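Local coordinates for DspB (Aggregatibacter actinomycetemcomitans, PDB 1YHT), which probably hydrolyses beta-linked N-acetylglucosamine polymers as a family 20 glycoside hydrolase, releasing cells from biofilms, at residues I35-F38 against I39-I42; Y136-G139 against L140-R143; M164-V167 against I168-G172; T235-Y239 against D240-Q244; S284-F287 against S288-A291. One frame throughout, in Å; residues are numbered along the deposited sequence.

Contact 1: residues I35-F38 against I39-I42; sequences IKSF and IDTI
Ile35 and Ile39 meet one turn apart on helix 32-44, the helix of a beta-alpha-beta unit between strands 18-24 and 49-53 of the TIM barrel. Four backbone bonds set the frame. Ile39, Asp40, Thr41 and Ile42 each donate their backbone N-H to the carbonyl four residues back. The bond from Ile42 N to Phe38 O is 3.0 Å long with an angle of 162° at the hydrogen.

The apolar contact is light. Ile35 CG2 lies 4.2 Å from Ile39 CD1. Ile39 carries CG1 on the side opposite its carbonyl carbon (chi1 -76°), which turns CD1 back along the helix towards Ile35. The two isoleucines continue onto helix 94-106, while Phe38 packs against Leu21 and Leu23 of strand 18-24.

The charged residues take their partners from outside. Lys36 NZ forms a salt bridge with Asp99. Asp40 OD1 is shared by Lys107 and the hydroxyl of Tyr103. Within the helix the Asp40 carboxylate sits back over the previous turn. Its OD2 is 3.2 Å from Lys36 O, but both are acceptors, so no bond joins them. Ile42 likewise folds back, and its CG1 rests 3.2 Å from Phe38 O.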
loop_
_atom_site.group_PDB
_atom_site.type_symbol
_atom_site.label_atom_id
_atom_site.label_comp_id
_atom_site.label_asym_id
_atom_site.label_seq_id
_atom_site.Cartn_x
_atom_site.Cartn_y
_atom_site.Cartn_z
ATOM N N ILE A 35 -6.069 -1.069 15.305
ATOM C CA ILE A 35 -5.188 -1.857 14.454
ATOM C C ILE A 35 -5.140 -3.316 14.912
ATOM O O ILE A 35 -5.198 -4.243 14.091
ATOM C CB ILE A 35 -3.789 -1.241 14.386
ATOM C CG1 ILE A 35 -3.854 0.089 13.562
ATOM C CG2 ILE A 35 -2.839 -2.215 13.694
ATOM C CD1 ILE A 35 -2.596 0.897 13.536
ATOM N N LYS A 36 -5.058 -3.527 16.214
ATOM C CA LYS A 36 -5.145 -4.870 16.781
ATOM C C LYS A 36 -6.489 -5.574 16.491
ATOM O O LYS A 36 -6.501 -6.786 16.293
ATOM C CB LYS A 36 -4.898 -4.851 18.281
ATOM C CG LYS A 36 -3.450 -4.652 18.674
ATOM C CD LYS A 36 -3.356 -4.341 20.157
ATOM C CE LYS A 36 -1.903 -4.184 20.629
ATOM N NZ LYS A 36 -1.859 -4.305 22.097
ATOM N N SER A 37 -7.596 -4.829 16.472
ATOM C CA SER A 37 -8.876 -5.403 16.071
ATOM C C SER A 37 -8.900 -5.869 14.608
ATOM O O SER A 37 -9.431 -6.909 14.296
ATOM C CB SER A 37 -10.031 -4.419 16.372
ATOM O OG SER A 37 -10.228 -4.257 17.777
ATOM N N PHE A 38 -8.314 -5.079 13.702
ATOM C CA PHE A 38 -8.163 -5.487 12.309
ATOM C C PHE A 38 -7.342 -6.774 12.243
ATOM O O PHE A 38 -7.685 -7.703 11.481
ATOM C CB PHE A 38 -7.426 -4.400 11.482
ATOM C CG PHE A 38 -8.267 -3.301 11.016
ATOM C CD1 PHE A 38 -9.348 -3.538 10.190
ATOM C CD2 PHE A 38 -7.985 -1.989 11.381
ATOM C CE1 PHE A 38 -10.109 -2.488 9.706
ATOM C CE2 PHE A 38 -8.721 -0.956 10.890
ATOM C CZ PHE A 38 -9.819 -1.214 10.059
ATOM N N ILE A 39 -6.255 -6.832 13.027
ATOM C CA ILE A 39 -5.441 -8.046 13.103
ATOM C C ILE A 39 -6.284 -9.284 13.575
ATOM O O ILE A 39 -6.136 -10.388 13.060
ATOM C CB ILE A 39 -4.211 -7.843 13.979
ATOM C CG1 ILE A 39 -3.164 -7.019 13.212
ATOM C CG2 ILE A 39 -3.606 -9.219 14.391
ATOM C CD1 ILE A 39 -2.227 -6.316 14.062
ATOM N N ASP A 40 -7.172 -9.062 14.539
ATOM C CA ASP A 40 -8.052 -10.143 15.041
ATOM C C ASP A 40 -8.916 -10.664 13.918
ATOM O O ASP A 40 -8.981 -11.876 13.686
ATOM C CB ASP A 40 -8.913 -9.637 16.163
ATOM C CG ASP A 40 -8.108 -9.290 17.411
ATOM O OD1 ASP A 40 -7.048 -9.887 17.679
ATOM O OD2 ASP A 40 -8.562 -8.397 18.147
ATOM N N THR A 41 -9.521 -9.767 13.167
ATOM C CA THR A 41 -10.358 -10.166 12.022
ATOM C C THR A 41 -9.555 -10.953 10.981
ATOM O O THR A 41 -10.001 -12.007 10.528
ATOM C CB THR A 41 -11.025 -8.952 11.369
ATOM O OG1 THR A 41 -11.788 -8.295 12.343
ATOM C CG2 THR A 41 -11.955 -9.330 10.224
ATOM N N ILE A 42 -8.357 -10.456 10.637
ATOM C CA ILE A 42 -7.531 -11.108 9.641
ATOM C C ILE A 42 -7.251 -12.550 10.124
ATOM O O ILE A 42 -7.406 -13.532 9.372
ATOM C CB ILE A 42 -6.204 -10.324 9.360
ATOM C CG1 ILE A 42 -6.502 -8.939 8.751
ATOM C CG2 ILE A 42 -5.309 -11.091 8.366
ATOM C CD1 ILE A 42 -5.376 -7.955 8.885
#

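Contact 2: residues Y136-G139 against L140-R143; sequences YLQG and LKSR
Near the end of helix 134-140, before the loop that leads to helix 154-171, Leu140 and Lys141 pack on side chains of the preceding turn. Leu140 uses one methyl against Tyr136. Its CD2 is 3.4 Å from Tyr136 CE2, a close approach oblique to the ring. Tyr136 places its ring opposite its own N (chi1 -178°), on the side from which Leu140 comes. Phe159 of helix 154-171 touches both residues.

Lys141 stretches out straight beyond CG and crosses Leu137 on the way. Its CE is 3.9 Å from Leu137 CD1. Phe125 of helix 122-132 touches both of these side chains. The ammonium group then bonds to Asp146 O and to a water. The water is 2.7 Å from Lys141 NZ and 2.6 Å from Gln138 NE2, and it accepts from both. It thus bridges two donors that cannot bond each other. The Gln138 chain bends at chi2 (-65°), which brings its amide to this meeting point.

The backbone bonds shorten in span here. Leu140 N bonds to Leu137 O at 3.0 Å, from above the carbonyl plane. Lys141 N divides weakly between Leu137 O and Gln138 O. This shift towards bonds three residues back is typical of the last turn of a helix.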
loop_
_atom_site.group_PDB
_atom_site.type_symbol
_atom_site.label_atom_id
_atom_site.label_comp_id
_atom_site.label_asym_id
_atom_site.label_seq_id
_atom_site.Cartn_x
_atom_site.Cartn_y
_atom_site.Cartn_z
ATOM N N TYR A 136 18.137 21.125 0.097
ATOM C CA TYR A 136 18.357 19.680 0.172
ATOM C C TYR A 136 17.213 18.901 -0.505
ATOM O O TYR A 136 17.455 18.071 -1.366
ATOM C CB TYR A 136 18.538 19.208 1.627
ATOM C CG TYR A 136 18.826 17.711 1.669
ATOM C CD1 TYR A 136 20.114 17.225 1.501
ATOM C CD2 TYR A 136 17.794 16.803 1.814
ATOM C CE1 TYR A 136 20.363 15.877 1.516
ATOM C CE2 TYR A 136 18.022 15.468 1.813
ATOM C CZ TYR A 136 19.323 15.001 1.678
ATOM O OH TYR A 136 19.550 13.648 1.654
ATOM N N LEU A 137 15.979 19.165 -0.075
ATOM C CA LEU A 137 14.794 18.515 -0.651
ATOM C C LEU A 137 14.719 18.690 -2.189
ATOM O O LEU A 137 14.489 17.719 -2.935
ATOM C CB LEU A 137 13.511 19.054 -0.002
ATOM C CG LEU A 137 12.191 18.752 -0.788
ATOM C CD1 LEU A 137 11.988 17.281 -0.913
ATOM C CD2 LEU A 137 10.976 19.385 -0.163
ATOM N N GLN A 138 14.908 19.921 -2.677
ATOM C CA GLN A 138 14.784 20.157 -4.125
ATOM C C GLN A 138 15.829 19.333 -4.885
ATOM O O GLN A 138 15.558 18.845 -5.985
ATOM C CB GLN A 138 14.818 21.667 -4.492
ATOM C CG GLN A 138 13.601 22.469 -3.902
ATOM C CD GLN A 138 12.196 22.047 -4.475
ATOM O OE1 GLN A 138 12.022 21.895 -5.693
ATOM N NE2 GLN A 138 11.216 21.849 -3.585
ATOM N N GLY A 139 16.979 19.070 -4.265
ATOM C CA GLY A 139 18.007 18.275 -4.929
ATOM C C GLY A 139 17.686 16.795 -5.132
ATOM O O GLY A 139 18.323 16.112 -5.924
ATOM N N LEU A 140 16.721 16.297 -4.375
ATOM C CA LEU A 140 16.323 14.901 -4.442
ATOM C C LEU A 140 15.169 14.702 -5.384
ATOM O O LEU A 140 14.960 13.593 -5.861
ATOM C CB LEU A 140 15.875 14.413 -3.079
ATOM C CG LEU A 140 16.917 13.585 -2.292
ATOM C CD1 LEU A 140 18.392 13.833 -2.692
ATOM C CD2 LEU A 140 16.695 13.817 -0.851
ATOM N N LYS A 141 14.418 15.778 -5.618
ATOM C CA LYS A 141 13.251 15.743 -6.505
ATOM C C LYS A 141 13.569 15.673 -7.980
ATOM O O LYS A 141 14.633 16.099 -8.421
ATOM C CB LYS A 141 12.399 16.987 -6.268
ATOM C CG LYS A 141 11.608 16.960 -4.969
ATOM C CD LYS A 141 10.535 18.027 -5.109
ATOM C CE LYS A 141 9.710 18.168 -3.904
ATOM N NZ LYS A 141 8.781 19.285 -4.178
ATOM N N SER A 142 12.601 15.136 -8.741
ATOM C CA SER A 142 12.601 15.216 -10.183
ATOM C C SER A 142 12.657 16.700 -10.544
ATOM O O SER A 142 12.031 17.539 -9.889
ATOM C CB SER A 142 11.337 14.522 -10.733
ATOM O OG SER A 142 11.190 14.708 -12.137
ATOM N N ARG A 143 13.410 17.053 -11.578
ATOM C CA ARG A 143 13.398 18.470 -12.035
ATOM C C ARG A 143 12.151 18.733 -12.887
ATOM O O ARG A 143 11.687 19.866 -13.043
ATOM C CB ARG A 143 14.672 18.807 -12.817
ATOM C CG ARG A 143 15.932 18.710 -11.980
ATOM C CD ARG A 143 17.208 19.033 -12.802
ATOM N NE ARG A 143 17.088 20.330 -13.487
ATOM C CZ ARG A 143 17.142 20.517 -14.802
ATOM N NH1 ARG A 143 17.346 19.482 -15.628
ATOM N NH2 ARG A 143 16.982 21.756 -15.292
HETATM O O HOH W 1 8.624 21.990 -3.855
#

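Contact 3: residues M164-V167 against I168-G172; sequences MSEV and IDIFG
Phe171 lies alongside Val167, one turn further on in helix 154-171, and the two side chains point the same way. This is a barrel helix, packed on strands 110-117 and 177-181 of the TIM barrel. The phenylalanine starts with CB 3.8 Å from Val167 O. CG stays near the same oxygen. CD2 then comes to 3.2 Å from Val167 O, which lies at the ring edge and in its plane. CD2 is also 3.9 Å from Val167 CG1, and CE2 beyond it still touches that methyl. The ring reaches this place because CG stands opposite the carbonyl carbon (chi1 -71°) and so leans back along the helix. Leu111 and Pro113 of strand 110-117 also touch Phe171, and Pro113 touches Val167 too.

Val167 O also accepts the backbone bond from Phe171 N, with an angle of 166° at the hydrogen. Elsewhere on the helix, Glu166 CG is 4.1 Å from Ile170 CD1. The carboxylate of Glu166 goes on to Ser64 OG and Leu66 N. After Phe171 the chain leaves the helix at Gly172, with a positive phi of 46°. Ile168 faces strand 177-181 through Phe178, and its CG1 sits 3.1 Å from Met164 O.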
loop_
_atom_site.group_PDB
_atom_site.type_symbol
_atom_site.label_atom_id
_atom_site.label_comp_id
_atom_site.label_asym_id
_atom_site.label_seq_id
_atom_site.Cartn_x
_atom_site.Cartn_y
_atom_site.Cartn_z
ATOM N N MET A 164 14.301 3.299 3.739
ATOM C CA MET A 164 13.912 1.878 3.723
ATOM C C MET A 164 14.599 1.082 4.829
ATOM O O MET A 164 13.942 0.286 5.508
ATOM C CB MET A 164 14.201 1.242 2.377
ATOM C CG MET A 164 13.357 1.799 1.230
ATOM S SD MET A 164 14.024 1.280 -0.401
ATOM C CE MET A 164 13.641 -0.475 -0.381
ATOM N N SER A 165 15.899 1.311 5.034
ATOM C CA SER A 165 16.633 0.620 6.118
ATOM C C SER A 165 16.043 0.863 7.511
ATOM O O SER A 165 15.962 -0.045 8.350
ATOM C CB SER A 165 18.104 1.047 6.097
ATOM O OG SER A 165 18.725 0.585 4.905
ATOM N N GLU A 166 15.661 2.117 7.774
ATOM C CA GLU A 166 15.003 2.471 9.015
ATOM C C GLU A 166 13.654 1.755 9.174
ATOM O O GLU A 166 13.336 1.206 10.243
ATOM C CB GLU A 166 14.809 3.977 9.057
ATOM C CG GLU A 166 14.179 4.422 10.378
ATOM C CD GLU A 166 14.001 5.919 10.471
ATOM O OE1 GLU A 166 12.940 6.403 10.037
ATOM O OE2 GLU A 166 14.898 6.572 11.011
ATOM N N VAL A 167 12.855 1.768 8.114
ATOM C CA VAL A 167 11.527 1.094 8.120
ATOM C C VAL A 167 11.685 -0.417 8.339
ATOM O O VAL A 167 10.995 -1.033 9.169
ATOM C CB VAL A 167 10.736 1.433 6.872
ATOM C CG1 VAL A 167 9.507 0.556 6.765
ATOM C CG2 VAL A 167 10.331 2.908 6.871
ATOM N N ILE A 168 12.671 -0.994 7.676
ATOM C CA ILE A 168 13.015 -2.402 7.889
ATOM C C ILE A 168 13.395 -2.686 9.335
ATOM O O ILE A 168 12.891 -3.641 9.948
ATOM C CB ILE A 168 14.149 -2.817 6.906
ATOM C CG1 ILE A 168 13.594 -2.823 5.512
ATOM C CG2 ILE A 168 14.721 -4.213 7.244
ATOM C CD1 ILE A 168 14.602 -2.973 4.429
ATOM N N ASP A 169 14.235 -1.840 9.919
ATOM C CA ASP A 169 14.610 -1.969 11.331
ATOM C C ASP A 169 13.417 -1.868 12.302
ATOM O O ASP A 169 13.321 -2.620 13.281
ATOM C CB ASP A 169 15.616 -0.904 11.733
ATOM C CG ASP A 169 17.006 -1.160 11.166
ATOM O OD1 ASP A 169 17.268 -2.263 10.669
ATOM O OD2 ASP A 169 17.831 -0.258 11.254
ATOM N N ILE A 170 12.512 -0.951 12.020
ATOM C CA ILE A 170 11.286 -0.771 12.812
ATOM C C ILE A 170 10.376 -2.022 12.814
ATOM O O ILE A 170 9.966 -2.473 13.864
ATOM C CB ILE A 170 10.493 0.444 12.315
ATOM C CG1 ILE A 170 11.225 1.758 12.623
ATOM C CG2 ILE A 170 9.103 0.533 12.960
ATOM C CD1 ILE A 170 10.609 2.997 11.837
ATOM N N PHE A 171 10.089 -2.583 11.641
ATOM C CA PHE A 171 9.198 -3.749 11.540
ATOM C C PHE A 171 9.915 -5.056 11.901
ATOM O O PHE A 171 9.285 -6.019 12.360
ATOM C CB PHE A 171 8.520 -3.803 10.160
ATOM C CG PHE A 171 7.488 -2.726 9.995
ATOM C CD1 PHE A 171 6.142 -2.983 10.297
ATOM C CD2 PHE A 171 7.860 -1.436 9.686
ATOM C CE1 PHE A 171 5.186 -1.975 10.225
ATOM C CE2 PHE A 171 6.905 -0.395 9.627
ATOM C CZ PHE A 171 5.593 -0.653 9.877
ATOM N N GLY A 172 11.229 -5.079 11.703
ATOM C CA GLY A 172 12.051 -6.251 12.023
ATOM C C GLY A 172 11.453 -7.577 11.521
ATOM O O GLY A 172 10.920 -7.632 10.421
#

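Contact 4: residues T235-Y239 against D240-Q244; sequences TYWSY and DGDTQ
Trp237 lays the far end of its indole beside Gly241 and Asp242. CH2 is 3.6 Å from Gly241 CA and just as near to Gly241 O, which stands oblique to the ring. Trp237 CZ3 is 3.5 Å from Asp242 OD2. Ring and carboxylate planes are turned 74° apart. Trp237 CG sits between its own N and carbonyl carbon (chi1 69°), the crowded position, and this brings the six-membered ring to Gly241 and Asp242. Trp237 NE1 is held by Asp218 OD2, which helps fix the ring's rotation.

Ser238 forms the polar centre. Its OG donates to Asp242 OD1 at 2.7 Å, meeting the carboxylate from 48° above its plane. The same OG accepts a weak bond from Asp240 N at 3.3 Å. Asp242 OD2 accepts a separate bond from Ser274, so each oxygen of this carboxylate has a partner. Asp240 OD1 takes a weak bond from Asp242 N at 3.1 Å. Its other oxygen, OD2, forms a salt bridge with Arg253 of helix 246-255. Gly241 and Asp242 both have positive phi, which turns the chain here.

Acetic acid and glycerol, probably from the crystallisation liquor, lie close to Trp237 and suggest a pocket. The chain runs off the end of strand 233-236 into the loop before helix 246-255. Loops at the C-terminal ends of TIM-barrel strands build the active site, consistent with a place for Trp237 in the sugar-binding pocket.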
loop_
_atom_site.group_PDB
_atom_site.type_symbol
_atom_site.label_atom_id
_atom_site.label_comp_id
_atom_site.label_asym_id
_atom_site.label_seq_id
_atom_site.Cartn_x
_atom_site.Cartn_y
_atom_site.Cartn_z
ATOM N N THR A 235 1.062 -6.459 -6.559
ATOM C CA THR A 235 -0.282 -6.157 -6.042
ATOM C C THR A 235 -1.088 -5.440 -7.126
ATOM O O THR A 235 -0.921 -4.238 -7.363
ATOM C CB THR A 235 -0.213 -5.350 -4.664
ATOM O OG1 THR A 235 0.517 -4.120 -4.794
ATOM C CG2 THR A 235 0.471 -6.175 -3.661
ATOM N N TYR A 236 -1.928 -6.216 -7.825
ATOM C CA TYR A 236 -2.589 -5.817 -9.079
ATOM C C TYR A 236 -3.969 -5.256 -8.821
ATOM O O TYR A 236 -4.924 -6.020 -8.534
ATOM C CB TYR A 236 -2.709 -7.018 -10.066
ATOM C CG TYR A 236 -2.874 -6.573 -11.508
ATOM C CD1 TYR A 236 -1.817 -6.678 -12.425
ATOM C CD2 TYR A 236 -4.044 -5.960 -11.946
ATOM C CE1 TYR A 236 -1.935 -6.201 -13.759
ATOM C CE2 TYR A 236 -4.179 -5.508 -13.250
ATOM C CZ TYR A 236 -3.129 -5.659 -14.181
ATOM O OH TYR A 236 -3.259 -5.180 -15.505
ATOM N N TRP A 237 -4.089 -3.934 -8.911
ATOM C CA TRP A 237 -5.311 -3.248 -8.491
ATOM C C TRP A 237 -6.253 -2.796 -9.609
ATOM O O TRP A 237 -7.460 -2.741 -9.414
ATOM C CB TRP A 237 -5.006 -2.088 -7.591
ATOM C CG TRP A 237 -4.335 -0.921 -8.204
ATOM C CD1 TRP A 237 -3.026 -0.805 -8.531
ATOM C CD2 TRP A 237 -4.942 0.322 -8.535
ATOM N NE1 TRP A 237 -2.774 0.428 -9.053
ATOM C CE2 TRP A 237 -3.935 1.145 -9.078
ATOM C CE3 TRP A 237 -6.241 0.821 -8.427
ATOM C CZ2 TRP A 237 -4.173 2.451 -9.485
ATOM C CZ3 TRP A 237 -6.497 2.139 -8.830
ATOM C CH2 TRP A 237 -5.468 2.938 -9.356
ATOM N N SER A 238 -5.669 -2.449 -10.757
ATOM C CA SER A 238 -6.450 -2.019 -11.910
ATOM C C SER A 238 -5.607 -2.123 -13.189
ATOM O O SER A 238 -4.404 -1.804 -13.184
ATOM C CB SER A 238 -6.870 -0.575 -11.706
ATOM O OG SER A 238 -7.739 -0.151 -12.735
ATOM N N TYR A 239 -6.252 -2.518 -14.283
ATOM C CA TYR A 239 -5.636 -2.496 -15.611
ATOM C C TYR A 239 -5.307 -1.082 -16.067
ATOM O O TYR A 239 -4.377 -0.878 -16.843
ATOM C CB TYR A 239 -6.602 -3.144 -16.621
ATOM C CG TYR A 239 -6.035 -3.897 -17.823
ATOM C CD1 TYR A 239 -6.895 -4.651 -18.620
ATOM C CD2 TYR A 239 -4.687 -3.830 -18.203
ATOM C CE1 TYR A 239 -6.456 -5.346 -19.725
ATOM C CE2 TYR A 239 -4.235 -4.520 -19.359
ATOM C CZ TYR A 239 -5.151 -5.269 -20.112
ATOM O OH TYR A 239 -4.781 -5.993 -21.214
ATOM N N ASP A 240 -6.068 -0.098 -15.611
ATOM C CA ASP A 240 -5.989 1.241 -16.197
ATOM C C ASP A 240 -6.014 2.409 -15.221
ATOM O O ASP A 240 -6.237 3.585 -15.610
ATOM C CB ASP A 240 -7.104 1.374 -17.250
ATOM C CG ASP A 240 -8.503 1.100 -16.677
ATOM O OD1 ASP A 240 -8.690 1.239 -15.434
ATOM O OD2 ASP A 240 -9.400 0.756 -17.479
ATOM N N GLY A 241 -5.728 2.112 -13.958
ATOM C CA GLY A 241 -5.647 3.134 -12.955
ATOM C C GLY A 241 -6.988 3.708 -12.595
ATOM O O GLY A 241 -7.077 4.773 -11.989
ATOM N N ASP A 242 -8.035 2.996 -12.984
ATOM C CA ASP A 242 -9.407 3.442 -12.795
ATOM C C ASP A 242 -9.632 4.832 -13.357
ATOM O O ASP A 242 -10.383 5.604 -12.792
ATOM C CB ASP A 242 -9.816 3.407 -11.294
ATOM C CG ASP A 242 -9.843 2.009 -10.735
ATOM O OD1 ASP A 242 -9.793 1.035 -11.538
ATOM O OD2 ASP A 242 -9.933 1.900 -9.489
ATOM N N THR A 243 -8.998 5.130 -14.484
ATOM C CA THR A 243 -9.232 6.404 -15.172
ATOM C C THR A 243 -10.680 6.454 -15.681
ATOM O O THR A 243 -11.254 5.467 -16.127
ATOM C CB THR A 243 -8.209 6.667 -16.343
ATOM O OG1 THR A 243 -8.465 7.941 -16.944
ATOM C CG2 THR A 243 -8.320 5.612 -17.408
ATOM N N GLN A 244 -11.248 7.638 -15.554
ATOM C CA GLN A 244 -12.607 7.963 -15.969
ATOM C C GLN A 244 -12.618 8.425 -17.442
ATOM O O GLN A 244 -13.676 8.516 -18.053
ATOM C CB GLN A 244 -13.158 9.053 -15.030
ATOM C CG GLN A 244 -12.222 10.298 -14.858
ATOM C CD GLN A 244 -10.924 10.054 -14.014
ATOM O OE1 GLN A 244 -10.988 9.780 -12.810
ATOM N NE2 GLN A 244 -9.761 10.198 -14.649
#

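Contact 5: residues S284-F287 against S288-A291; sequences SPTF and SQDA
Thr286 and Asp290 bond through their side chains at the start of helix 287-301. Thr286 OG1 donates to Asp290 OD2 at 2.8 Å. It comes from 45° above the carboxylate plane. Thr286 OG1 lies between its own N and carbonyl carbon (chi1 60°), which aims it at the aspartate. Asp290 N also returns to this residue, with a 2.9 Å bond to Thr286 O, so two bonds join the pair. Gln289 adds a loose contact, with NE2 4.0 Å from Thr286 CG2.

The next shell is the turn before the helix. Ser284 to Phe287 form a type I beta turn. Ser284 OG accepts from Thr286 N at 3.0 Å, an ST turn, and this helps place the threonine. A water accepts from Ser288 N at 3.1 Å and donates weakly to Pro285 O.

Further out, Phe287 packs on Thr341 and Asn345 of helix 339-358. Ser288 OG bonds to Asn345 OD1.

Thr286 holds the N-cap position, yet its hydroxyl makes no capping bond. Its proton goes to the carboxylate instead. The hydroxyl donor and the nearby helix start would probably favour a charged Asp290, although Thr286 O, 3.2 Å from Asp290 OD2, partly opposes this.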
loop_
_atom_site.group_PDB
_atom_site.type_symbol
_atom_site.label_atom_id
_atom_site.label_comp_id
_atom_site.label_asym_id
_atom_site.label_seq_id
_atom_site.Cartn_x
_atom_site.Cartn_y
_atom_site.Cartn_z
ATOM N N SER A 284 -21.889 9.206 6.164
ATOM C CA SER A 284 -23.105 9.511 5.431
ATOM C C SER A 284 -24.207 8.751 6.115
ATOM O O SER A 284 -23.931 7.817 6.882
ATOM C CB SER A 284 -23.057 9.034 3.984
ATOM O OG SER A 284 -23.400 7.657 3.872
ATOM N N PRO A 285 -25.475 9.134 5.828
ATOM C CA PRO A 285 -26.622 8.365 6.332
ATOM C C PRO A 285 -26.603 6.870 5.965
ATOM O O PRO A 285 -27.218 6.083 6.677
ATOM C CB PRO A 285 -27.833 9.039 5.661
ATOM C CG PRO A 285 -27.367 10.432 5.326
ATOM C CD PRO A 285 -25.882 10.309 5.024
ATOM N N THR A 286 -25.944 6.478 4.871
ATOM C CA THR A 286 -25.988 5.048 4.442
ATOM C C THR A 286 -24.645 4.294 4.567
ATOM O O THR A 286 -24.462 3.240 3.943
ATOM C CB THR A 286 -26.458 4.885 2.981
ATOM O OG1 THR A 286 -25.550 5.573 2.112
ATOM C CG2 THR A 286 -27.899 5.415 2.792
ATOM N N PHE A 287 -23.710 4.822 5.349
ATOM C CA PHE A 287 -22.345 4.257 5.355
ATOM C C PHE A 287 -22.359 2.805 5.815
ATOM O O PHE A 287 -21.814 1.924 5.186
ATOM C CB PHE A 287 -21.405 5.087 6.221
ATOM C CG PHE A 287 -20.139 4.394 6.531
ATOM C CD1 PHE A 287 -19.251 4.079 5.517
ATOM C CD2 PHE A 287 -19.853 3.990 7.828
ATOM C CE1 PHE A 287 -18.075 3.398 5.788
ATOM C CE2 PHE A 287 -18.664 3.311 8.114
ATOM C CZ PHE A 287 -17.786 3.018 7.116
ATOM N N SER A 288 -23.026 2.577 6.927
ATOM C CA SER A 288 -23.083 1.267 7.528
ATOM C C SER A 288 -23.862 0.232 6.666
ATOM O O SER A 288 -23.433 -0.919 6.513
ATOM C CB SER A 288 -23.620 1.446 8.944
ATOM O OG SER A 288 -23.913 0.204 9.520
ATOM N N GLN A 289 -24.945 0.664 6.021
ATOM C CA GLN A 289 -25.717 -0.180 5.086
ATOM C C GLN A 289 -24.929 -0.542 3.843
ATOM O O GLN A 289 -24.937 -1.704 3.424
ATOM C CB GLN A 289 -26.963 0.557 4.586
ATOM C CG GLN A 289 -28.015 0.893 5.612
ATOM C CD GLN A 289 -28.890 2.071 5.131
ATOM O OE1 GLN A 289 -29.510 1.992 4.048
ATOM N NE2 GLN A 289 -28.927 3.160 5.909
ATOM N N ASP A 290 -24.313 0.474 3.237
ATOM C CA ASP A 290 -23.432 0.346 2.058
ATOM C C ASP A 290 -22.255 -0.629 2.314
ATOM O O ASP A 290 -21.933 -1.485 1.479
ATOM C CB ASP A 290 -22.852 1.726 1.643
ATOM C CG ASP A 290 -23.924 2.716 1.084
ATOM O OD1 ASP A 290 -25.074 2.291 0.853
ATOM O OD2 ASP A 290 -23.580 3.917 0.906
ATOM N N ALA A 291 -21.610 -0.472 3.463
ATOM C CA ALA A 291 -20.511 -1.369 3.834
ATOM C C ALA A 291 -21.035 -2.816 3.971
ATOM O O ALA A 291 -20.427 -3.769 3.474
ATOM C CB ALA A 291 -19.844 -0.908 5.130
HETATM O O HOH W 2 -24.604 4.860 8.254
#

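How the contacts relate
Contacts 1 and 5 both touch helix 339-358, and their centres are 21 Å apart. Helix 94-106 is shared by contacts 1 and 3: it packs on the isoleucines of the first, and its Lys101 bonds Ile170 O in the second. The nearest atoms of these two contacts are about 9 Å apart. Contacts 2 and 3 are linked by helix 154-171, with centres 24 Å apart. Contact 4 spans the end of strand 233-236 and the loop after it, and lies by the bound acetic acid at a probable pocket. Its centre is 29 Å from that of contact 3, on the opposite side of the chain's centre. Strand 177-181 still relates the two, since its His179 bonds Thr235.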